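Local coordinates for thioesterase (Streptomyces coelicolor, PDB 3QMW), which is a thioesterase of the prodiginine biosynthetic pathway and probably hydrolyses thioester bonds, using an alpha/beta-hydrolase fold, at residues P30-C35 with L95-A100; D77-L82 with R186-Y191; E155-L160 with N238-N243; L82-A87 with A115-R120. One frame throughout, in Å; residues are numbered along the deposited sequence.

The four contacts tie different layers of one alpha/beta-hydrolase domain together. Contact 1 pairs two strands of the central parallel sheet. Contact 4 packs helix 79-91 on helix 106-120 nearby, its centre about 14 Å from that of contact 1. The two touch where T96 and Y99 meet L118. Contact 2 joins the start of helix 79-91 to the end of helix 178-189 and shares L82 with contact 4; their centres lie about 13 Å apart. Contact 3 carries H239, probably the histidine of a Ser-His-Asp triad with S105 and D211. It lies about 28 Å, centre to centre, from both contact 1 and contact 4, across the centre of the chain.

Contact 1 of 4, residues P30-C35 with L95-A100; sequences PLRLVC and LTHDYA
Strand 31-36 runs parallel to strand 99-104, with L33 paired with A100: A100 N gives a hydrogen bond to R32 O at 3.0 Å, and V34 N gives one to A100 O, also at 3.0 Å. R32 N adds a longer bond to D98 O, at 3.2 Å. The same oxygen takes a second bond from the side chain, R32 NE to D98 O at 3.0 Å, which is nearly straight at 166°. The two donors reach D98 O from opposite faces of its carbonyl plane. Bends at chi2 (77°) and chi3 (60°) fold the arginine back to this carbonyl, which lies in the guanidinium plane. The two strands are neighbours in the parallel sheet of the alpha/beta-hydrolase fold; strand 57-61 lies beyond 31-36 and strand 129-132 beyond 99-104. At the loop leading into strand 99-104, the R32 guanidinium stacks on the H97 ring, the group centres 3.6 Å apart. Some of the atoms here are modelled too close, so the exact depth of the stack is doubtful. R32 NH2 also gives a hydrogen bond to P26 O. L33 CD1 makes an apolar contact with A100 CB at 4.1 Å. The L31 methyl CD1 packs over the backbone of Y99, 3.5 Å from Y99 N. The ring of Y99 leads away from strand 31-36, and its hydroxyl is hydrogen-bonded to P124 O.

Contact 2 of 4, residues D77-L82 with R186-Y191; sequences DTMEPL and RACERY
M79 lays its terminal methyl against A187: M79 CE is 3.4 Å from A187 CB and 3.2 Å from A187 O. The methionine gets there by a folded chain. CG stands opposite the backbone N, and bends at chi2 and chi3 turn CE toward the helix end. M79 CE also comes within 4.4 Å of C188 SG, a looser contact. Nearer the backbone, M79 CG lies 4.0 Å from Y191 CD1, and the two side chains run obliquely past each other. A187 is thus held between the methionine and the backbone of D77, whose carbonyl oxygen lies near the A187 methyl. The polar part of the contact is a salt bridge from R186 NE to D77 OD2 at 2.6 Å. The hydrogen bond within it is weak, because the N-H points well off the oxygen, at 120°. The two side chains lie side by side and point the same way. The aliphatic part of the arginine therefore packs along the aspartate, with R186 CG 3.7 Å from D77 CB. Their flat ends are turned steeply, the carboxylate plane at 79° to the guanidinium. Further out, the Y191 hydroxyl is hydrogen-bonded to E113 OE2, which fixes the far end of the ring that M79 leans on. The contact therefore joins the first turn of helix 79-91 to the last, weakly bonded turn of helix 178-189. Helix 106-120 lies beside both, with E113 against M79, M106 against C188, and L109 and Y112 against Y191.

Contact 3 of 4, residues E155-L160 with N238-N243; sequences EVIRDL and NHFFLN
The backbone oxygen of L160 is approached by carbons of N238, H239 and F240 in the 238-241 turn, with no hydrogen bond among them. F240 CD1 is the nearest, 3.4 Å from L160 O, which lies at the edge of the phenylalanine ring and in its plane. N238 CG lies 3.7 Å from L160 O, and H239 CB lies 3.9 Å from it. Apolar contacts lie beside it. L160 CB meets F240 CD1 at 4.2 Å. I157, one turn back on the helix, sends CD1 to within 4.1 Å of F240 CZ, and it too comes at the edge of the ring. The isoleucine and phenylalanine side chains cross at about a right angle. The turn itself is of type I, closed by F241 N to N238 O at 3.1 Å. N238 adds a weak bond within the turn: its side-chain oxygen OD1 takes it from F240 N at 2.8 Å. The asparagine CG sits between the backbone N and the carbonyl carbon (chi1 64°), which brings OD1 back over its own turn. In the alpha/beta-hydrolase fold the loop after the last strand commonly carries the catalytic histidine. H239 fits that place, after strand 230-235: its NE2 is hydrogen-bonded to S105 OG and its ND1 to D211 OD1, probably as a Ser-His-Asp triad. With CG anti to its backbone N (chi1 -166°), the ring can bridge these two partners. The H239 backbone oxygen accepts a hydrogen bond from H104 NE2. I213 packs against both L160 and H239, and the F240 ring meets Y38 edge-to-face.

Contact 4 of 4, residues L82-A87 with A115-R120; sequences LAEAVA and ACVLRR
A87 and L118 meet methyl to methyl, A87 CB being 3.7 Å from L118 CD2. The short helix segments carrying them cross at -63°, with their axes 9.3 Å apart at closest approach. V117 faces both alanines. Its CG1 reaches A87 CB at 4.1 Å, and its CG2 reaches A83 CB at 4.3 Å. The two branches of the valine are thus shared between residues one turn apart on helix 79-91. Chi1 of V117 (170°) sets CG1 opposite the backbone N and CG2 opposite the carbonyl carbon, which spreads the pair across both alanines. E84 passes V117 at about a right angle, its CG 4.1 Å from V117 CG1. Beyond that point the glutamate chain is extended and carries its carboxylate past the apolar contact to R120. There E84 OE2 and R120 NH1 form a long salt bridge of 3.5 Å. The oxygen lies at the edge of the guanidinium, in its plane, but the carboxylate is itself turned by 56°. The side chains again cross at about a right angle. R120 NH2 also has a long, weak ion pair with E80 OE2. E80 OE1 lies close to E84 OE2, so the arginine probably eases the repulsion between the two acids. R120 touches a crystal neighbour, and its exact pose may reflect that. A85 and V86 pack on W11 of the second subunit. On the inner side, L118 packs on Y99 and A115 on L101, so helix 106-120 rests on strand 99-104.

Contact 1 of 4, residues P30-C35 with L95-A100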
# COMPACT_ATOMS: atom_id res chain seq x y z
N PRO D 30 -14.44 -10.79 1.50
CA PRO D 30 -15.19 -9.80 0.73
C PRO D 30 -14.79 -9.79 -0.73
O PRO D 30 -15.65 -9.82 -1.61
CB PRO D 30 -14.81 -8.46 1.38
CG PRO D 30 -14.42 -8.81 2.76
CD PRO D 30 -13.83 -10.19 2.71
N LEU D 31 -13.48 -9.76 -0.97
CA LEU D 31 -12.89 -9.84 -2.30
C LEU D 31 -11.85 -10.97 -2.30
O LEU D 31 -11.33 -11.35 -1.24
CB LEU D 31 -12.22 -8.51 -2.63
CG LEU D 31 -11.59 -8.31 -4.01
CD1 LEU D 31 -12.60 -8.50 -5.13
CD2 LEU D 31 -10.97 -6.91 -4.09
N ARG D 32 -11.58 -11.52 -3.48
CA ARG D 32 -10.50 -12.50 -3.68
C ARG D 32 -9.61 -11.98 -4.80
O ARG D 32 -10.13 -11.55 -5.83
CB ARG D 32 -11.06 -13.88 -4.04
CG ARG D 32 -11.74 -14.63 -2.88
CD ARG D 32 -13.17 -14.10 -2.55
NE ARG D 32 -14.05 -14.24 -3.70
CZ ARG D 32 -14.57 -15.40 -4.11
NH1 ARG D 32 -15.35 -15.42 -5.18
NH2 ARG D 32 -14.33 -16.54 -3.46
N LEU D 33 -8.29 -11.99 -4.61
CA LEU D 33 -7.38 -11.55 -5.67
C LEU D 33 -6.60 -12.73 -6.23
O LEU D 33 -5.75 -13.32 -5.55
CB LEU D 33 -6.41 -10.48 -5.16
CG LEU D 33 -5.49 -9.88 -6.23
CD1 LEU D 33 -6.28 -9.04 -7.20
CD2 LEU D 33 -4.41 -9.05 -5.57
N VAL D 34 -6.90 -13.04 -7.50
CA VAL D 34 -6.38 -14.21 -8.19
C VAL D 34 -5.13 -13.81 -8.97
O VAL D 34 -5.20 -13.06 -9.95
CB VAL D 34 -7.47 -14.80 -9.13
CG1 VAL D 34 -6.96 -16.01 -9.87
CG2 VAL D 34 -8.73 -15.15 -8.32
N CYS D 35 -4.00 -14.34 -8.53
CA CYS D 35 -2.70 -13.85 -8.96
C CYS D 35 -1.95 -14.86 -9.83
O CYS D 35 -1.79 -16.01 -9.45
CB CYS D 35 -1.87 -13.53 -7.72
SG CYS D 35 -2.66 -12.44 -6.49
N LEU D 95 -14.86 -19.28 -6.94
CA LEU D 95 -14.02 -18.08 -6.80
C LEU D 95 -14.41 -16.98 -7.76
O LEU D 95 -13.96 -15.85 -7.62
CB LEU D 95 -12.55 -18.43 -7.04
CG LEU D 95 -11.87 -19.31 -6.00
CD1 LEU D 95 -10.45 -19.55 -6.42
CD2 LEU D 95 -11.92 -18.67 -4.62
N THR D 96 -15.24 -17.31 -8.74
CA THR D 96 -15.61 -16.38 -9.80
C THR D 96 -16.83 -15.53 -9.39
O THR D 96 -17.88 -15.56 -10.03
CB THR D 96 -15.88 -17.15 -11.09
OG1 THR D 96 -16.84 -18.17 -10.83
CG2 THR D 96 -14.59 -17.81 -11.59
N HIS D 97 -16.66 -14.79 -8.30
CA HIS D 97 -17.67 -13.87 -7.77
C HIS D 97 -16.98 -12.97 -6.77
O HIS D 97 -16.30 -13.47 -5.87
CB HIS D 97 -18.82 -14.64 -7.08
CG HIS D 97 -18.43 -15.28 -5.77
ND1 HIS D 97 -18.10 -14.55 -4.65
CD2 HIS D 97 -18.34 -16.58 -5.41
CE1 HIS D 97 -17.81 -15.38 -3.66
NE2 HIS D 97 -17.94 -16.62 -4.10
N ASP D 98 -17.14 -11.66 -6.89
CA ASP D 98 -16.43 -10.73 -5.99
C ASP D 98 -14.93 -11.08 -5.98
O ASP D 98 -14.38 -11.60 -4.99
CB ASP D 98 -17.02 -10.75 -4.56
CG ASP D 98 -18.48 -10.28 -4.50
OD1 ASP D 98 -18.90 -9.46 -5.36
OD2 ASP D 98 -19.20 -10.72 -3.58
N TYR D 99 -14.30 -10.81 -7.12
CA TYR D 99 -12.93 -11.20 -7.36
C TYR D 99 -12.31 -10.30 -8.40
O TYR D 99 -13.01 -9.56 -9.10
CB TYR D 99 -12.88 -12.66 -7.83
CG TYR D 99 -13.33 -12.86 -9.26
CD1 TYR D 99 -14.66 -12.66 -9.64
CD2 TYR D 99 -12.42 -13.24 -10.25
CE1 TYR D 99 -15.08 -12.84 -10.95
CE2 TYR D 99 -12.83 -13.43 -11.57
CZ TYR D 99 -14.16 -13.22 -11.92
OH TYR D 99 -14.56 -13.40 -13.23
N ALA D 100 -10.98 -10.34 -8.49
CA ALA D 100 -10.25 -9.63 -9.54
C ALA D 100 -9.02 -10.42 -9.97
O ALA D 100 -8.70 -11.47 -9.39
CB ALA D 100 -9.85 -8.24 -9.07

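Contact 2 of 4, residues D77-L82 with R186-Y191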
# COMPACT_ATOMS: atom_id res chain seq x y z
N ASP D 77 1.91 -25.84 -22.88
CA ASP D 77 2.61 -24.90 -23.78
C ASP D 77 1.64 -24.13 -24.70
O ASP D 77 2.08 -23.41 -25.59
CB ASP D 77 3.69 -25.62 -24.60
CG ASP D 77 3.12 -26.59 -25.64
OD1 ASP D 77 2.84 -27.76 -25.29
OD2 ASP D 77 2.97 -26.18 -26.81
N THR D 78 0.34 -24.28 -24.47
CA THR D 78 -0.69 -23.63 -25.29
C THR D 78 -1.63 -22.81 -24.39
O THR D 78 -2.14 -23.31 -23.37
CB THR D 78 -1.51 -24.67 -26.12
OG1 THR D 78 -0.62 -25.50 -26.86
CG2 THR D 78 -2.47 -23.97 -27.09
N MET D 79 -1.89 -21.57 -24.79
CA MET D 79 -2.51 -20.59 -23.90
C MET D 79 -3.99 -20.86 -23.57
O MET D 79 -4.37 -20.72 -22.40
CB MET D 79 -2.36 -19.17 -24.47
CG MET D 79 -2.81 -18.04 -23.53
SD MET D 79 -1.98 -17.96 -21.92
CE MET D 79 -0.29 -17.63 -22.43
N GLU D 80 -4.81 -21.22 -24.56
CA GLU D 80 -6.26 -21.37 -24.31
C GLU D 80 -6.69 -22.63 -23.54
O GLU D 80 -7.57 -22.56 -22.69
CB GLU D 80 -7.09 -21.23 -25.59
CG GLU D 80 -8.48 -20.61 -25.30
CD GLU D 80 -9.56 -21.00 -26.31
OE1 GLU D 80 -9.81 -22.22 -26.48
OE2 GLU D 80 -10.16 -20.08 -26.91
N PRO D 81 -6.10 -23.80 -23.86
CA PRO D 81 -6.37 -24.91 -22.94
C PRO D 81 -6.00 -24.55 -21.49
O PRO D 81 -6.74 -24.88 -20.55
CB PRO D 81 -5.48 -26.06 -23.47
CG PRO D 81 -4.64 -25.47 -24.58
CD PRO D 81 -5.37 -24.25 -25.06
N LEU D 82 -4.87 -23.87 -21.32
CA LEU D 82 -4.43 -23.42 -19.99
C LEU D 82 -5.46 -22.49 -19.37
O LEU D 82 -5.94 -22.73 -18.25
CB LEU D 82 -3.08 -22.72 -20.09
CG LEU D 82 -2.40 -22.31 -18.78
CD1 LEU D 82 -2.37 -23.45 -17.79
CD2 LEU D 82 -1.01 -21.79 -19.07
N ARG D 186 6.32 -20.61 -24.28
CA ARG D 186 5.78 -21.06 -25.56
C ARG D 186 4.33 -20.61 -25.71
O ARG D 186 3.89 -20.29 -26.81
CB ARG D 186 5.88 -22.58 -25.69
CG ARG D 186 5.11 -23.11 -26.88
CD ARG D 186 5.70 -24.37 -27.46
NE ARG D 186 4.71 -25.02 -28.31
CZ ARG D 186 4.98 -25.73 -29.40
NH1 ARG D 186 3.98 -26.28 -30.08
NH2 ARG D 186 6.24 -25.89 -29.81
N ALA D 187 3.58 -20.60 -24.61
CA ALA D 187 2.22 -20.09 -24.66
C ALA D 187 2.18 -18.59 -24.95
O ALA D 187 1.13 -18.07 -25.28
CB ALA D 187 1.51 -20.40 -23.37
N CYS D 188 3.32 -17.90 -24.84
CA CYS D 188 3.38 -16.45 -25.06
C CYS D 188 3.86 -16.06 -26.45
O CYS D 188 3.71 -14.90 -26.85
CB CYS D 188 4.33 -15.80 -24.04
SG CYS D 188 3.76 -15.86 -22.34
N GLU D 189 4.46 -17.00 -27.17
CA GLU D 189 5.11 -16.69 -28.44
C GLU D 189 4.46 -17.41 -29.63
O GLU D 189 4.65 -17.01 -30.78
CB GLU D 189 6.59 -17.03 -28.32
CG GLU D 189 7.27 -16.28 -27.16
CD GLU D 189 8.69 -16.76 -26.87
OE1 GLU D 189 9.01 -17.93 -27.18
OE2 GLU D 189 9.49 -15.97 -26.33
N ARG D 190 3.72 -18.48 -29.33
CA ARG D 190 2.85 -19.18 -30.27
C ARG D 190 1.43 -18.62 -30.18
O ARG D 190 0.53 -19.06 -30.90
CB ARG D 190 2.80 -20.68 -29.96
CG ARG D 190 4.16 -21.39 -29.85
CD ARG D 190 4.92 -21.42 -31.17
NE ARG D 190 4.18 -22.13 -32.22
CZ ARG D 190 4.56 -22.20 -33.50
NH1 ARG D 190 5.69 -21.62 -33.91
NH2 ARG D 190 3.81 -22.87 -34.37
N TYR D 191 1.23 -17.70 -29.25
CA TYR D 191 -0.03 -16.97 -29.13
C TYR D 191 -0.07 -15.94 -30.23
O TYR D 191 0.93 -15.25 -30.48
CB TYR D 191 -0.09 -16.28 -27.77
CG TYR D 191 -1.31 -15.42 -27.49
CD1 TYR D 191 -2.47 -15.99 -26.97
CD2 TYR D 191 -1.28 -14.05 -27.69
CE1 TYR D 191 -3.58 -15.21 -26.69
CE2 TYR D 191 -2.39 -13.26 -27.42
CZ TYR D 191 -3.53 -13.85 -26.92
OH TYR D 191 -4.62 -13.06 -26.64

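Contact 3 of 4, residues E155-L160 with N238-N243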
# COMPACT_ATOMS: atom_id res chain seq x y z
N GLU D 155 21.16 -16.14 -19.71
CA GLU D 155 21.65 -14.77 -19.81
C GLU D 155 20.52 -13.78 -20.13
O GLU D 155 20.57 -12.63 -19.70
CB GLU D 155 22.79 -14.65 -20.84
CG GLU D 155 23.64 -13.37 -20.63
CD GLU D 155 24.83 -13.22 -21.58
OE1 GLU D 155 24.76 -13.70 -22.74
OE2 GLU D 155 25.85 -12.62 -21.16
N VAL D 156 19.51 -14.22 -20.87
CA VAL D 156 18.37 -13.35 -21.18
C VAL D 156 17.59 -13.01 -19.91
O VAL D 156 17.21 -11.86 -19.70
CB VAL D 156 17.43 -13.96 -22.24
CG1 VAL D 156 15.97 -13.53 -22.01
CG2 VAL D 156 17.89 -13.57 -23.65
N ILE D 157 17.36 -14.00 -19.06
CA ILE D 157 16.68 -13.76 -17.79
C ILE D 157 17.53 -12.90 -16.85
O ILE D 157 17.00 -12.07 -16.11
CB ILE D 157 16.32 -15.09 -17.10
CG1 ILE D 157 15.22 -15.81 -17.88
CG2 ILE D 157 15.85 -14.84 -15.68
CD1 ILE D 157 13.86 -15.22 -17.68
N ARG D 158 18.85 -13.11 -16.89
CA ARG D 158 19.79 -12.34 -16.06
C ARG D 158 19.79 -10.86 -16.40
O ARG D 158 19.82 -10.02 -15.51
CB ARG D 158 21.21 -12.88 -16.22
CG ARG D 158 22.26 -12.13 -15.39
CD ARG D 158 23.65 -12.77 -15.49
NE ARG D 158 23.63 -14.20 -15.15
CZ ARG D 158 23.97 -15.20 -15.98
NH1 ARG D 158 24.38 -14.98 -17.23
NH2 ARG D 158 23.90 -16.45 -15.53
N ASP D 159 19.76 -10.55 -17.70
CA ASP D 159 19.80 -9.17 -18.17
C ASP D 159 18.45 -8.47 -18.01
O ASP D 159 18.36 -7.25 -18.13
CB ASP D 159 20.26 -9.11 -19.64
CG ASP D 159 21.66 -9.68 -19.85
OD1 ASP D 159 22.53 -9.51 -18.96
OD2 ASP D 159 21.90 -10.31 -20.90
N LEU D 160 17.39 -9.25 -17.76
CA LEU D 160 16.07 -8.72 -17.42
C LEU D 160 15.85 -8.62 -15.91
O LEU D 160 14.82 -8.11 -15.47
CB LEU D 160 14.95 -9.58 -18.05
CG LEU D 160 14.68 -9.49 -19.55
CD1 LEU D 160 13.59 -10.48 -19.98
CD2 LEU D 160 14.28 -8.08 -19.97
N ASN D 238 12.78 -2.80 -13.28
CA ASN D 238 12.93 -3.68 -14.43
C ASN D 238 11.78 -4.68 -14.58
O ASN D 238 10.83 -4.67 -13.81
CB ASN D 238 14.31 -4.37 -14.37
CG ASN D 238 14.48 -5.29 -13.17
OD1 ASN D 238 13.51 -5.83 -12.63
ND2 ASN D 238 15.73 -5.49 -12.76
N HIS D 239 11.88 -5.53 -15.59
CA HIS D 239 10.87 -6.56 -15.85
C HIS D 239 10.61 -7.45 -14.63
O HIS D 239 9.51 -7.99 -14.49
CB HIS D 239 11.33 -7.42 -17.04
CG HIS D 239 10.26 -8.29 -17.61
ND1 HIS D 239 9.51 -7.92 -18.70
CD2 HIS D 239 9.82 -9.52 -17.25
CE1 HIS D 239 8.65 -8.89 -18.99
NE2 HIS D 239 8.82 -9.87 -18.13
N PHE D 240 11.60 -7.60 -13.76
CA PHE D 240 11.49 -8.48 -12.58
C PHE D 240 11.38 -7.76 -11.22
O PHE D 240 11.55 -8.39 -10.16
CB PHE D 240 12.67 -9.46 -12.56
CG PHE D 240 12.42 -10.71 -13.34
CD1 PHE D 240 12.94 -10.87 -14.63
CD2 PHE D 240 11.66 -11.74 -12.80
CE1 PHE D 240 12.71 -12.03 -15.35
CE2 PHE D 240 11.42 -12.91 -13.51
CZ PHE D 240 11.95 -13.05 -14.80
N PHE D 241 11.07 -6.47 -11.24
CA PHE D 241 10.87 -5.70 -10.01
C PHE D 241 10.03 -6.46 -8.95
O PHE D 241 10.29 -6.32 -7.74
CB PHE D 241 10.23 -4.32 -10.31
CG PHE D 241 8.77 -4.37 -10.72
CD1 PHE D 241 7.77 -4.67 -9.79
CD2 PHE D 241 8.39 -4.07 -12.01
CE1 PHE D 241 6.44 -4.69 -10.17
CE2 PHE D 241 7.05 -4.08 -12.39
CZ PHE D 241 6.08 -4.40 -11.48
N LEU D 242 9.07 -7.26 -9.41
CA LEU D 242 8.09 -7.95 -8.56
C LEU D 242 8.69 -8.79 -7.44
O LEU D 242 8.06 -9.00 -6.41
CB LEU D 242 7.19 -8.85 -9.43
CG LEU D 242 5.95 -9.43 -8.75
CD1 LEU D 242 5.09 -8.29 -8.25
CD2 LEU D 242 5.17 -10.30 -9.68
N ASN D 243 9.91 -9.28 -7.65
CA ASN D 243 10.57 -10.11 -6.65
C ASN D 243 10.81 -9.37 -5.34
O ASN D 243 10.56 -9.91 -4.26
CB ASN D 243 11.90 -10.65 -7.20
CG ASN D 243 11.73 -11.42 -8.51
OD1 ASN D 243 10.76 -12.18 -8.68
ND2 ASN D 243 12.67 -11.23 -9.43

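Contact 4 of 4, residues L82-A87 with A115-R120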
# COMPACT_ATOMS: atom_id res chain seq x y z
N LEU D 82 -4.87 -23.87 -21.32
CA LEU D 82 -4.43 -23.42 -19.99
C LEU D 82 -5.46 -22.49 -19.37
O LEU D 82 -5.94 -22.73 -18.25
CB LEU D 82 -3.08 -22.72 -20.09
CG LEU D 82 -2.40 -22.31 -18.78
CD1 LEU D 82 -2.37 -23.45 -17.79
CD2 LEU D 82 -1.01 -21.79 -19.07
N ALA D 83 -5.82 -21.45 -20.11
CA ALA D 83 -6.86 -20.52 -19.68
C ALA D 83 -8.17 -21.25 -19.34
O ALA D 83 -8.82 -20.92 -18.35
CB ALA D 83 -7.10 -19.46 -20.73
N GLU D 84 -8.53 -22.24 -20.16
CA GLU D 84 -9.75 -23.04 -19.94
C GLU D 84 -9.65 -23.96 -18.72
O GLU D 84 -10.61 -24.11 -17.98
CB GLU D 84 -10.14 -23.83 -21.20
CG GLU D 84 -10.87 -22.96 -22.22
CD GLU D 84 -11.25 -23.67 -23.50
OE1 GLU D 84 -10.56 -24.63 -23.92
OE2 GLU D 84 -12.24 -23.22 -24.12
N ALA D 85 -8.48 -24.58 -18.53
CA ALA D 85 -8.24 -25.37 -17.31
C ALA D 85 -8.36 -24.49 -16.07
O ALA D 85 -8.98 -24.89 -15.07
CB ALA D 85 -6.85 -26.02 -17.37
N VAL D 86 -7.78 -23.29 -16.15
CA VAL D 86 -7.79 -22.31 -15.05
C VAL D 86 -9.21 -21.89 -14.64
O VAL D 86 -9.54 -21.82 -13.44
CB VAL D 86 -6.97 -21.03 -15.41
CG1 VAL D 86 -7.35 -19.85 -14.52
CG2 VAL D 86 -5.47 -21.31 -15.35
N ALA D 87 -10.05 -21.62 -15.63
CA ALA D 87 -11.42 -21.20 -15.39
C ALA D 87 -12.22 -22.36 -14.80
O ALA D 87 -13.01 -22.17 -13.88
CB ALA D 87 -12.06 -20.69 -16.68
N ALA D 115 -9.99 -14.05 -18.34
CA ALA D 115 -11.07 -13.07 -18.23
C ALA D 115 -12.08 -13.28 -19.34
O ALA D 115 -13.27 -13.48 -19.10
CB ALA D 115 -10.51 -11.66 -18.27
N CYS D 116 -11.59 -13.25 -20.57
CA CYS D 116 -12.40 -13.54 -21.74
C CYS D 116 -13.16 -14.87 -21.60
O CYS D 116 -14.37 -14.92 -21.79
CB CYS D 116 -11.51 -13.58 -22.98
SG CYS D 116 -10.67 -12.00 -23.31
N VAL D 117 -12.45 -15.93 -21.26
CA VAL D 117 -13.05 -17.26 -21.18
C VAL D 117 -14.19 -17.34 -20.16
O VAL D 117 -15.16 -18.05 -20.38
CB VAL D 117 -11.97 -18.34 -20.90
CG1 VAL D 117 -12.62 -19.68 -20.57
CG2 VAL D 117 -11.03 -18.45 -22.10
N LEU D 118 -14.09 -16.60 -19.06
CA LEU D 118 -15.18 -16.57 -18.08
C LEU D 118 -16.38 -15.74 -18.58
O LEU D 118 -17.52 -15.96 -18.15
CB LEU D 118 -14.68 -16.05 -16.73
CG LEU D 118 -13.71 -16.98 -15.99
CD1 LEU D 118 -12.93 -16.21 -14.94
CD2 LEU D 118 -14.44 -18.15 -15.35
N ARG D 119 -16.12 -14.80 -19.49
CA ARG D 119 -17.20 -14.04 -20.15
C ARG D 119 -18.00 -14.94 -21.08
O ARG D 119 -19.22 -15.02 -20.96
CB ARG D 119 -16.65 -12.84 -20.95
CG ARG D 119 -17.71 -12.06 -21.73
CD ARG D 119 -17.19 -10.72 -22.23
NE ARG D 119 -16.17 -10.87 -23.27
CZ ARG D 119 -15.66 -9.86 -23.99
NH1 ARG D 119 -16.07 -8.61 -23.81
NH2 ARG D 119 -14.73 -10.11 -24.91
N ARG D 120 -17.30 -15.63 -21.98
CA ARG D 120 -17.95 -16.56 -22.91
C ARG D 120 -18.84 -17.58 -22.19
O ARG D 120 -19.91 -17.92 -22.68
CB ARG D 120 -16.91 -17.30 -23.78
CG ARG D 120 -15.98 -16.40 -24.59
CD ARG D 120 -15.47 -17.09 -25.87
NE ARG D 120 -15.10 -18.49 -25.66
CZ ARG D 120 -13.88 -18.94 -25.34
NH1 ARG D 120 -13.69 -20.25 -25.18
NH2 ARG D 120 -12.86 -18.11 -25.20